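AlyGC (Glaciecola chathamensis, PDB 5GKD) is an alginate lyase of polysaccharide lyase family 6, an enzyme that cleaves the polysaccharide alginate, probably by beta-elimination with calcium in its active site. Local coordinates at residues H163-I166 against D167-Y170; D359-G363 against I364-D368; V638-N642 against N643-E647; T692-G696 against N697-G701. All blocks are in the same frame, centred on the assembly; numbering follows the deposited sequence.

Interaction 1. Residues H163-I166 against D167-Y170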
loop_
_atom_site.group_PDB
_atom_site.type_symbol
_atom_site.label_atom_id
_atom_site.label_comp_id
_atom_site.label_asym_id
_atom_site.label_seq_id
_atom_site.Cartn_x
_atom_site.Cartn_y
_atom_site.Cartn_z
ATOM N N HIS A 163 -33.985 -12.042 23.238
ATOM C CA HIS A 163 -35.228 -12.127 22.468
ATOM C C HIS A 163 -35.321 -11.030 21.415
ATOM O O HIS A 163 -36.419 -10.587 21.070
ATOM C CB HIS A 163 -36.464 -12.094 23.386
ATOM C CG HIS A 163 -36.532 -13.256 24.316
ATOM N ND1 HIS A 163 -37.018 -14.486 23.935
ATOM C CD2 HIS A 163 -36.111 -13.397 25.593
ATOM C CE1 HIS A 163 -36.924 -15.326 24.949
ATOM N NE2 HIS A 163 -36.378 -14.690 25.965
ATOM N N HIS A 164 -34.177 -10.589 20.895
ATOM C CA HIS A 164 -34.181 -9.611 19.816
ATOM C C HIS A 164 -34.940 -10.168 18.622
ATOM O O HIS A 164 -34.943 -11.375 18.374
ATOM C CB HIS A 164 -32.749 -9.255 19.389
ATOM C CG HIS A 164 -31.975 -8.468 20.404
ATOM N ND1 HIS A 164 -32.539 -7.484 21.181
ATOM C CD2 HIS A 164 -30.666 -8.517 20.754
ATOM C CE1 HIS A 164 -31.613 -6.955 21.963
ATOM N NE2 HIS A 164 -30.471 -7.579 21.736
ATOM N N ARG A 165 -35.592 -9.282 17.882
ATOM C CA ARG A 165 -36.357 -9.655 16.700
ATOM C C ARG A 165 -35.794 -8.943 15.471
ATOM O O ARG A 165 -35.718 -7.708 15.439
ATOM C CB ARG A 165 -37.835 -9.329 16.892
ATOM C CG ARG A 165 -38.676 -9.719 15.698
ATOM C CD ARG A 165 -40.170 -9.426 15.874
ATOM N NE ARG A 165 -40.881 -9.798 14.658
ATOM C CZ ARG A 165 -42.079 -9.351 14.306
ATOM N NH1 ARG A 165 -42.738 -8.498 15.083
ATOM N NH2 ARG A 165 -42.608 -9.761 13.166
ATOM N N ILE A 166 -35.403 -9.721 14.463
ATOM C CA ILE A 166 -34.812 -9.204 13.232
ATOM C C ILE A 166 -35.670 -9.699 12.076
ATOM O O ILE A 166 -35.607 -10.878 11.713
ATOM C CB ILE A 166 -33.349 -9.640 13.081
ATOM C CG1 ILE A 166 -32.543 -9.176 14.303
ATOM C CG2 ILE A 166 -32.774 -9.152 11.743
ATOM C CD1 ILE A 166 -31.184 -9.828 14.458
ATOM N N ASP A 167 -36.493 -8.817 11.508
ATOM C CA ASP A 167 -37.548 -9.302 10.635
ATOM C C ASP A 167 -37.799 -8.341 9.490
ATOM O O ASP A 167 -37.613 -7.133 9.620
ATOM C CB ASP A 167 -38.855 -9.535 11.408
ATOM C CG ASP A 167 -39.468 -8.251 11.930
ATOM O OD1 ASP A 167 -39.058 -7.807 13.007
ATOM O OD2 ASP A 167 -40.362 -7.684 11.266
ATOM N N HIS A 168 -38.233 -8.907 8.361
ATOM C CA HIS A 168 -38.680 -8.141 7.199
ATOM C C HIS A 168 -37.618 -7.186 6.678
ATOM O O HIS A 168 -37.945 -6.140 6.125
ATOM C CB HIS A 168 -39.958 -7.362 7.519
ATOM C CG HIS A 168 -41.132 -8.232 7.815
ATOM N ND1 HIS A 168 -41.492 -8.584 9.099
ATOM C CD2 HIS A 168 -42.016 -8.842 6.993
ATOM C CE1 HIS A 168 -42.559 -9.359 9.052
ATOM N NE2 HIS A 168 -42.892 -9.533 7.786
ATOM N N ASN A 169 -36.348 -7.511 6.846
ATOM C CA ASN A 169 -35.286 -6.668 6.326
ATOM C C ASN A 169 -34.895 -7.116 4.926
ATOM O O ASN A 169 -35.001 -8.299 4.572
ATOM C CB ASN A 169 -34.070 -6.705 7.240
ATOM C CG ASN A 169 -34.369 -6.130 8.608
ATOM O OD1 ASN A 169 -34.609 -4.934 8.735
ATOM N ND2 ASN A 169 -34.363 -6.978 9.633
ATOM N N TYR A 170 -34.483 -6.154 4.111
ATOM C CA TYR A 170 -33.874 -6.438 2.818
ATOM C C TYR A 170 -32.372 -6.388 3.009
ATOM O O TYR A 170 -31.795 -5.312 3.191
ATOM C CB TYR A 170 -34.322 -5.453 1.746
ATOM C CG TYR A 170 -33.644 -5.651 0.389
ATOM C CD1 TYR A 170 -33.812 -6.828 -0.336
ATOM C CD2 TYR A 170 -32.863 -4.645 -0.169
ATOM C CE1 TYR A 170 -33.207 -7.004 -1.574
ATOM C CE2 TYR A 170 -32.259 -4.803 -1.393
ATOM C CZ TYR A 170 -32.420 -5.988 -2.091
ATOM O OH TYR A 170 -31.805 -6.134 -3.308
#
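D167 lays its carboxylate over one face of the R165 guanidinium, the two planes only 21° apart. Because D167 OD1, 3.2 Å from R165 NE, lies well out of the guanidinium plane, this salt bridge rests on charge rather than on a directed N-H. CG of D167 sits between its own backbone N and carbonyl carbon (chi1 67°), and the extended arginine chain passes at a slant over the carboxylate, with R165 CG 3.3 Å from D167 OD1. Each charge has a second partner: E202 for R165 NE and R134 for D167 OD1. An acid therefore suits this place between two arginines.

H168 follows in a left-handed backbone conformation, and its ND1 donates an almost straight bond of 2.6 Å (174°) to D167 OD2. That oxygen uses its anti lone pair and lies in the imidazole plane, which ties the carboxylate to the ring.

Next, N169 turns inward and brings its ND2 within 3.4 Å of I166 CG2. Both ends of this amide are engaged, ND2 giving to F135 O and OD1 taking the N-H of N138, while the isoleucine methyl packs against it. N204 spans the bend, receiving N169 N on OD1 and giving ND2 to I166 O.

The bend joins strand 165-167 to strand 170-171. Both pair in parallel with 134-141 on one side and 200-207 on the other, as in successive coils of a right-handed parallel beta-helix.

Interaction 2. Residues D359-G363 against I364-D368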
loop_
_atom_site.group_PDB
_atom_site.type_symbol
_atom_site.label_atom_id
_atom_site.label_comp_id
_atom_site.label_asym_id
_atom_site.label_seq_id
_atom_site.Cartn_x
_atom_site.Cartn_y
_atom_site.Cartn_z
ATOM N N ASP A 359 -16.645 -39.717 6.088
ATOM C CA ASP A 359 -16.237 -40.429 7.297
ATOM C C ASP A 359 -17.373 -41.384 7.646
ATOM O O ASP A 359 -18.368 -41.483 6.922
ATOM C CB ASP A 359 -15.924 -39.451 8.439
ATOM C CG ASP A 359 -14.977 -40.021 9.486
ATOM O OD1 ASP A 359 -15.035 -41.224 9.800
ATOM O OD2 ASP A 359 -14.164 -39.241 10.011
ATOM N N ASP A 360 -17.224 -42.088 8.759
ATOM C CA ASP A 360 -18.310 -42.916 9.259
ATOM C C ASP A 360 -19.539 -42.053 9.530
ATOM O O ASP A 360 -19.439 -41.015 10.185
ATOM C CB ASP A 360 -17.873 -43.635 10.534
ATOM C CG ASP A 360 -18.934 -44.562 11.067
ATOM O OD1 ASP A 360 -19.276 -45.528 10.372
ATOM O OD2 ASP A 360 -19.440 -44.328 12.174
ATOM N N ILE A 361 -20.698 -42.481 9.015
ATOM C CA ILE A 361 -21.960 -41.785 9.236
ATOM C C ILE A 361 -22.973 -42.670 9.956
ATOM O O ILE A 361 -24.163 -42.375 9.965
ATOM C CB ILE A 361 -22.546 -41.236 7.921
ATOM C CG1 ILE A 361 -22.834 -42.362 6.934
ATOM C CG2 ILE A 361 -21.598 -40.241 7.300
ATOM C CD1 ILE A 361 -23.625 -41.932 5.744
ATOM N N SER A 362 -22.514 -43.735 10.595
ATOM C CA SER A 362 -23.436 -44.595 11.315
ATOM C C SER A 362 -24.043 -43.907 12.523
ATOM O O SER A 362 -24.979 -44.450 13.111
ATOM C CB SER A 362 -22.732 -45.886 11.744
ATOM O OG SER A 362 -21.912 -45.676 12.872
ATOM N N GLY A 363 -23.548 -42.729 12.900
ATOM C CA GLY A 363 -24.172 -41.960 13.954
ATOM C C GLY A 363 -25.323 -41.090 13.508
ATOM O O GLY A 363 -25.886 -40.343 14.311
ATOM N N ILE A 364 -25.675 -41.142 12.232
ATOM C CA ILE A 364 -26.889 -40.529 11.713
ATOM C C ILE A 364 -27.833 -41.656 11.310
ATOM O O ILE A 364 -27.503 -42.455 10.429
ATOM C CB ILE A 364 -26.606 -39.630 10.499
ATOM C CG1 ILE A 364 -25.533 -38.577 10.782
ATOM C CG2 ILE A 364 -27.885 -38.982 10.018
ATOM C CD1 ILE A 364 -25.180 -37.777 9.541
ATOM N N LYS A 365 -29.021 -41.701 11.900
ATOM C CA LYS A 365 -30.004 -42.694 11.496
ATOM C C LYS A 365 -30.964 -42.073 10.495
ATOM O O LYS A 365 -31.569 -41.025 10.753
ATOM C CB LYS A 365 -30.764 -43.296 12.683
ATOM C CG LYS A 365 -30.926 -44.842 12.503
ATOM C CD LYS A 365 -32.312 -45.369 12.879
ATOM C CE LYS A 365 -32.729 -46.601 12.024
ATOM N NZ LYS A 365 -31.835 -47.817 12.056
ATOM N N PHE A 366 -31.076 -42.712 9.348
ATOM C CA PHE A 366 -31.914 -42.265 8.251
ATOM C C PHE A 366 -33.196 -43.086 8.251
ATOM O O PHE A 366 -33.147 -44.309 8.372
ATOM C CB PHE A 366 -31.176 -42.426 6.918
ATOM C CG PHE A 366 -29.883 -41.648 6.825
ATOM C CD1 PHE A 366 -28.704 -42.173 7.313
ATOM C CD2 PHE A 366 -29.860 -40.386 6.243
ATOM C CE1 PHE A 366 -27.516 -41.459 7.225
ATOM C CE2 PHE A 366 -28.680 -39.665 6.157
ATOM C CZ PHE A 366 -27.505 -40.199 6.640
ATOM N N LYS A 367 -34.331 -42.415 8.097
ATOM C CA LYS A 367 -35.621 -43.084 8.078
ATOM C C LYS A 367 -36.584 -42.310 7.192
ATOM O O LYS A 367 -36.649 -41.085 7.266
ATOM C CB LYS A 367 -36.200 -43.186 9.483
ATOM C CG LYS A 367 -36.423 -44.574 9.941
ATOM C CD LYS A 367 -36.570 -44.595 11.440
ATOM C CE LYS A 367 -37.122 -45.954 11.880
ATOM N NZ LYS A 367 -36.369 -47.135 11.344
ATOM N N ASP A 368 -37.316 -43.031 6.345
ATOM C CA ASP A 368 -38.426 -42.443 5.596
ATOM C C ASP A 368 -38.004 -41.232 4.765
ATOM O O ASP A 368 -38.702 -40.223 4.734
ATOM C CB ASP A 368 -39.577 -42.065 6.528
ATOM C CG ASP A 368 -40.152 -43.263 7.248
ATOM O OD1 ASP A 368 -40.242 -44.337 6.620
ATOM O OD2 ASP A 368 -40.489 -43.144 8.448
#
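I361 meets I364 and F366 in a local contact made of a type I beta turn and a small apolar cluster, at the corner where the loop after strand 355-357 leads into strand 364-372. These are late coils of the beta-helix in the chondroitinase B-like region.

The turn runs from I361 to I364 and is closed by I364 N donating to I361 O at 3.0 Å, the N-H pointing well at the oxygen (166°). G363 takes the third position of the turn without a side chain, and S362 faces outward, where a small polar residue is well placed.

Beyond the turn, I361 CD1 comes within 4.2 Å of F366 CE1, the two side chains crossing at about a right angle. CG1 of I361 lies between its backbone N and carbonyl carbon (chi1 61°), with the chain then extended to CD1 beside the ring. I364 CG2 lies 3.6 Å above one face of F366, toward its rim. F324, edge-to-face with the F366 ring, and F383 extend the cluster.

The turn is also tied to the loop before it: S362 OG donates to the syn lone pair of D360 OD2 at 2.9 Å. Earlier in that loop D359 OD1 accepts the N-H of D360, while D359 OD2 is held by S328 and N293.

The chemistry thus divides in two: one backbone bond closes the turn and acids and a serine serve the loop, while I364 and F366 are buried, with I361 at their margin.

Interaction 3. Residues V638-N642 against N643-E647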
loop_
_atom_site.group_PDB
_atom_site.type_symbol
_atom_site.label_atom_id
_atom_site.label_comp_id
_atom_site.label_asym_id
_atom_site.label_seq_id
_atom_site.Cartn_x
_atom_site.Cartn_y
_atom_site.Cartn_z
ATOM N N VAL A 638 -8.128 -20.851 -10.727
ATOM C CA VAL A 638 -7.163 -20.593 -11.791
ATOM C C VAL A 638 -7.384 -21.622 -12.893
ATOM O O VAL A 638 -7.200 -22.823 -12.675
ATOM C CB VAL A 638 -5.719 -20.640 -11.271
ATOM C CG1 VAL A 638 -4.750 -20.374 -12.388
ATOM C CG2 VAL A 638 -5.545 -19.623 -10.171
ATOM N N VAL A 639 -7.790 -21.152 -14.066
ATOM C CA VAL A 639 -8.199 -22.011 -15.171
ATOM C C VAL A 639 -7.422 -21.570 -16.398
ATOM O O VAL A 639 -7.565 -20.426 -16.837
ATOM C CB VAL A 639 -9.712 -21.929 -15.436
ATOM C CG1 VAL A 639 -10.064 -22.667 -16.721
ATOM C CG2 VAL A 639 -10.495 -22.477 -14.267
ATOM N N MET A 640 -6.592 -22.462 -16.942
ATOM C CA MET A 640 -5.775 -22.131 -18.106
ATOM C C MET A 640 -5.813 -23.270 -19.113
ATOM O O MET A 640 -5.322 -24.365 -18.831
ATOM C CB MET A 640 -4.342 -21.819 -17.698
ATOM C CG MET A 640 -4.243 -20.627 -16.794
ATOM S SD MET A 640 -2.596 -19.950 -16.680
ATOM C CE MET A 640 -2.899 -18.603 -15.506
ATOM N N ASN A 641 -6.368 -22.998 -20.296
ATOM C CA ASN A 641 -6.619 -24.016 -21.302
ATOM C C ASN A 641 -6.181 -23.537 -22.675
ATOM O O ASN A 641 -6.427 -22.387 -23.054
ATOM C CB ASN A 641 -8.101 -24.394 -21.389
ATOM C CG ASN A 641 -8.664 -24.836 -20.074
ATOM O OD1 ASN A 641 -7.999 -25.516 -19.292
ATOM N ND2 ASN A 641 -9.903 -24.446 -19.810
ATOM N N ASN A 642 -5.571 -24.449 -23.434
ATOM C CA ASN A 642 -5.387 -24.271 -24.871
ATOM C C ASN A 642 -4.459 -23.107 -25.184
ATOM O O ASN A 642 -4.629 -22.425 -26.190
ATOM C CB ASN A 642 -6.736 -24.099 -25.580
ATOM C CG ASN A 642 -7.584 -25.353 -25.517
ATOM O OD1 ASN A 642 -7.342 -26.275 -26.285
ATOM N ND2 ASN A 642 -8.560 -25.416 -24.593
ATOM N N ASN A 643 -3.472 -22.880 -24.330
ATOM C CA ASN A 643 -2.499 -21.818 -24.533
ATOM C C ASN A 643 -1.182 -22.406 -25.015
ATOM O O ASN A 643 -0.882 -23.579 -24.805
ATOM C CB ASN A 643 -2.243 -21.020 -23.241
ATOM C CG ASN A 643 -3.512 -20.509 -22.594
ATOM O OD1 ASN A 643 -4.136 -19.555 -23.063
ATOM N ND2 ASN A 643 -3.897 -21.141 -21.509
ATOM N N ILE A 644 -0.374 -21.552 -25.624
ATOM C CA ILE A 644 0.992 -21.877 -25.988
ATOM C C ILE A 644 1.895 -20.902 -25.261
ATOM O O ILE A 644 1.780 -19.686 -25.451
ATOM C CB ILE A 644 1.216 -21.811 -27.508
ATOM C CG1 ILE A 644 0.379 -22.876 -28.217
ATOM C CG2 ILE A 644 2.692 -21.980 -27.845
ATOM C CD1 ILE A 644 -1.032 -22.429 -28.537
ATOM N N PHE A 645 2.784 -21.429 -24.432
ATOM C CA PHE A 645 3.732 -20.631 -23.670
ATOM C C PHE A 645 5.139 -20.986 -24.136
ATOM O O PHE A 645 5.549 -22.146 -24.023
ATOM C CB PHE A 645 3.593 -20.890 -22.160
ATOM C CG PHE A 645 2.174 -20.784 -21.613
ATOM C CD1 PHE A 645 1.501 -19.566 -21.578
ATOM C CD2 PHE A 645 1.555 -21.889 -21.048
ATOM C CE1 PHE A 645 0.218 -19.464 -21.036
ATOM C CE2 PHE A 645 0.268 -21.800 -20.509
ATOM C CZ PHE A 645 -0.397 -20.578 -20.500
ATOM N N ASN A 646 5.885 -19.998 -24.647
ATOM C CA ASN A 646 7.261 -20.205 -25.099
ATOM C C ASN A 646 8.235 -19.351 -24.303
ATOM O O ASN A 646 8.020 -18.145 -24.142
ATOM C CB ASN A 646 7.450 -19.875 -26.590
ATOM C CG ASN A 646 6.453 -20.575 -27.489
ATOM O OD1 ASN A 646 6.586 -21.769 -27.774
ATOM N ND2 ASN A 646 5.472 -19.821 -27.985
ATOM N N GLU A 647 9.323 -19.967 -23.848
ATOM C CA GLU A 647 10.413 -19.268 -23.160
ATOM C C GLU A 647 9.873 -18.378 -22.035
ATOM O O GLU A 647 10.034 -17.159 -22.032
ATOM C CB GLU A 647 11.240 -18.452 -24.156
ATOM C CG GLU A 647 11.845 -19.245 -25.308
ATOM C CD GLU A 647 13.144 -19.950 -24.937
ATOM O OE1 GLU A 647 13.644 -19.765 -23.800
ATOM O OE2 GLU A 647 13.682 -20.680 -25.799
#
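N643 brings its side-chain amide back under the strand that precedes it, ND2 lying 3.9 Å from M640 CB and 3.2 Å from N641 O. The geometry is too poor for a hydrogen bond to that carbonyl; ND2 instead donates to I609 O and to N673 OD1, and OD1 accepts the N-H of S612. Both ends of the amide are thus bonded to neighbouring coils, which is why asparagine, with a donor and an acceptor on one short stem, suits this buried corner. Its CG is turned away from the carbonyl carbon (chi1 -52°), and this swings the amide toward N641.

The second layer is apolar. The extended M640 chain carries SD to 4.5 Å from F645 CZ, a loose approach at a slant to the ring, and F645 in turn meets F675. N642 makes the bend itself with a left-handed backbone (phi 65°), a conformation asparagine tolerates well. Further out, N673 ND2 bonds M640 O, so the next coil grips this corner twice, and N641 ND2 reaches E610.

An inward asparagine at the bend between strands 637-641 and 644-648, bonded to the turns before and after it, is the pattern of an asparagine ladder, as in other parallel beta-helices.

Interaction 4. Residues T692-G696 against N697-G701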
loop_
_atom_site.group_PDB
_atom_site.type_symbol
_atom_site.label_atom_id
_atom_site.label_comp_id
_atom_site.label_asym_id
_atom_site.label_seq_id
_atom_site.Cartn_x
_atom_site.Cartn_y
_atom_site.Cartn_z
ATOM N N THR A 692 -7.221 -29.910 -8.034
ATOM C CA THR A 692 -6.265 -29.598 -9.089
ATOM C C THR A 692 -6.335 -30.651 -10.192
ATOM O O THR A 692 -6.301 -31.851 -9.904
ATOM C CB THR A 692 -4.842 -29.542 -8.522
ATOM O OG1 THR A 692 -4.771 -28.536 -7.515
ATOM C CG2 THR A 692 -3.838 -29.233 -9.611
ATOM N N TRP A 693 -6.413 -30.195 -11.448
ATOM C CA TRP A 693 -6.423 -31.064 -12.628
ATOM C C TRP A 693 -5.468 -30.494 -13.670
ATOM O O TRP A 693 -5.713 -29.414 -14.207
ATOM C CB TRP A 693 -7.816 -31.194 -13.239
ATOM C CG TRP A 693 -8.687 -32.073 -12.479
ATOM C CD1 TRP A 693 -8.669 -33.441 -12.459
ATOM C CD2 TRP A 693 -9.729 -31.667 -11.596
ATOM N NE1 TRP A 693 -9.639 -33.910 -11.607
ATOM C CE2 TRP A 693 -10.307 -32.840 -11.066
ATOM C CE3 TRP A 693 -10.237 -30.424 -11.201
ATOM C CZ2 TRP A 693 -11.365 -32.805 -10.161
ATOM C CZ3 TRP A 693 -11.290 -30.391 -10.308
ATOM C CH2 TRP A 693 -11.839 -31.573 -9.796
ATOM N N VAL A 694 -4.401 -31.229 -13.966
ATOM C CA VAL A 694 -3.407 -30.822 -14.955
ATOM C C VAL A 694 -3.289 -31.975 -15.939
ATOM O O VAL A 694 -2.549 -32.933 -15.695
ATOM C CB VAL A 694 -2.050 -30.495 -14.322
ATOM C CG1 VAL A 694 -1.055 -30.108 -15.400
ATOM C CG2 VAL A 694 -2.204 -29.386 -13.295
ATOM N N THR A 695 -4.020 -31.893 -17.049
ATOM C CA THR A 695 -4.116 -32.992 -17.996
ATOM C C THR A 695 -4.019 -32.471 -19.419
ATOM O O THR A 695 -4.405 -31.337 -19.712
ATOM C CB THR A 695 -5.433 -33.776 -17.834
ATOM O OG1 THR A 695 -6.538 -32.921 -18.136
ATOM C CG2 THR A 695 -5.572 -34.310 -16.407
ATOM N N GLY A 696 -3.505 -33.321 -20.305
ATOM C CA GLY A 696 -3.486 -33.005 -21.720
ATOM C C GLY A 696 -2.460 -31.982 -22.145
ATOM O O GLY A 696 -2.544 -31.473 -23.266
ATOM N N ASN A 697 -1.477 -31.680 -21.305
ATOM C CA ASN A 697 -0.500 -30.653 -21.640
ATOM C C ASN A 697 0.758 -31.266 -22.254
ATOM O O ASN A 697 1.055 -32.449 -22.081
ATOM C CB ASN A 697 -0.126 -29.828 -20.400
ATOM C CG ASN A 697 -1.351 -29.234 -19.696
ATOM O OD1 ASN A 697 -1.821 -28.155 -20.063
ATOM N ND2 ASN A 697 -1.883 -29.955 -18.690
ATOM N N VAL A 698 1.505 -30.438 -22.975
ATOM C CA VAL A 698 2.833 -30.795 -23.457
ATOM C C VAL A 698 3.857 -29.979 -22.684
ATOM O O VAL A 698 3.813 -28.742 -22.696
ATOM C CB VAL A 698 2.977 -30.557 -24.968
ATOM C CG1 VAL A 698 4.400 -30.805 -25.390
ATOM C CG2 VAL A 698 2.009 -31.439 -25.746
ATOM N N PHE A 699 4.798 -30.661 -22.041
ATOM C CA PHE A 699 5.916 -30.008 -21.366
ATOM C C PHE A 699 7.203 -30.362 -22.106
ATOM O O PHE A 699 7.913 -31.297 -21.740
ATOM C CB PHE A 699 5.986 -30.427 -19.875
ATOM C CG PHE A 699 4.756 -30.083 -19.087
ATOM C CD1 PHE A 699 4.516 -28.779 -18.688
ATOM C CD2 PHE A 699 3.831 -31.059 -18.755
ATOM C CE1 PHE A 699 3.374 -28.462 -17.976
ATOM C CE2 PHE A 699 2.695 -30.739 -18.026
ATOM C CZ PHE A 699 2.469 -29.439 -17.650
ATOM N N GLU A 700 7.515 -29.593 -23.145
ATOM C CA GLU A 700 8.697 -29.835 -23.964
ATOM C C GLU A 700 9.808 -28.873 -23.564
ATOM O O GLU A 700 9.667 -27.653 -23.713
ATOM C CB GLU A 700 8.397 -29.690 -25.455
ATOM C CG GLU A 700 9.659 -29.844 -26.293
ATOM C CD GLU A 700 9.382 -30.152 -27.745
ATOM O OE1 GLU A 700 8.218 -30.443 -28.079
ATOM O OE2 GLU A 700 10.332 -30.103 -28.554
ATOM N N GLY A 701 10.916 -29.422 -23.083
ATOM C CA GLY A 701 11.944 -28.593 -22.503
ATOM C C GLY A 701 11.511 -27.868 -21.251
ATOM O O GLY A 701 12.094 -26.842 -20.909
#
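V694 and N697 cross at about a right angle, with V694 CG1 packed 3.4 Å from N697 ND2. The valine rotamer places CG1 opposite its backbone N (chi1 179°); the same methyl also lies near the plane of the F699 ring, at its edge, 4.2 Å from CZ. One branch therefore serves both an amide and an aromatic partner, and a beta-branched residue fits the strand as well.

In N697, CG lies beside the backbone N (chi1 -54°), which brings the amide back toward V694. ND2 passes 3.1 Å from T695 O with geometry too poor to bond; it donates to M670 O instead, and OD1 accepts from N673 ND2. The F699 ring also turns back toward V694 and into contact with F675 and P705.

Between them G696 bends the chain with a positive phi of 75°, which glycine adopts without strain, while the T695 side chain points away from the bend. On the other flank N723 binds N697 N through OD1 and V694 O through ND2. The bend thus lies inside strand 691-700, its asparagine and phenylalanine meeting the coil before it beside a column of apolar side chains such as F699 and F675: a regular corner of a parallel beta-helix.

Interactions 3 and 4 are two bends of the C-terminal beta-helix, their centres 10 Å apart and nearest atoms about 5 Å apart. N673 lies between them, binding N643 on one side and N697 on the other, so both belong to one ladder. Interaction 1 has a similarly bonded asparagine, N169, but in the N-terminal beta-helix, its centre 50 Å from that of interaction 3. Interaction 2 lies farther down that same helix, 35 Å from interaction 1 between centres. In sequence these two bracket the residues of the calcium site (N180, E183, E212, E214) and the carbonate pocket (E214, R240, R264, Y303); none of the four contacts supplies a ligand to either.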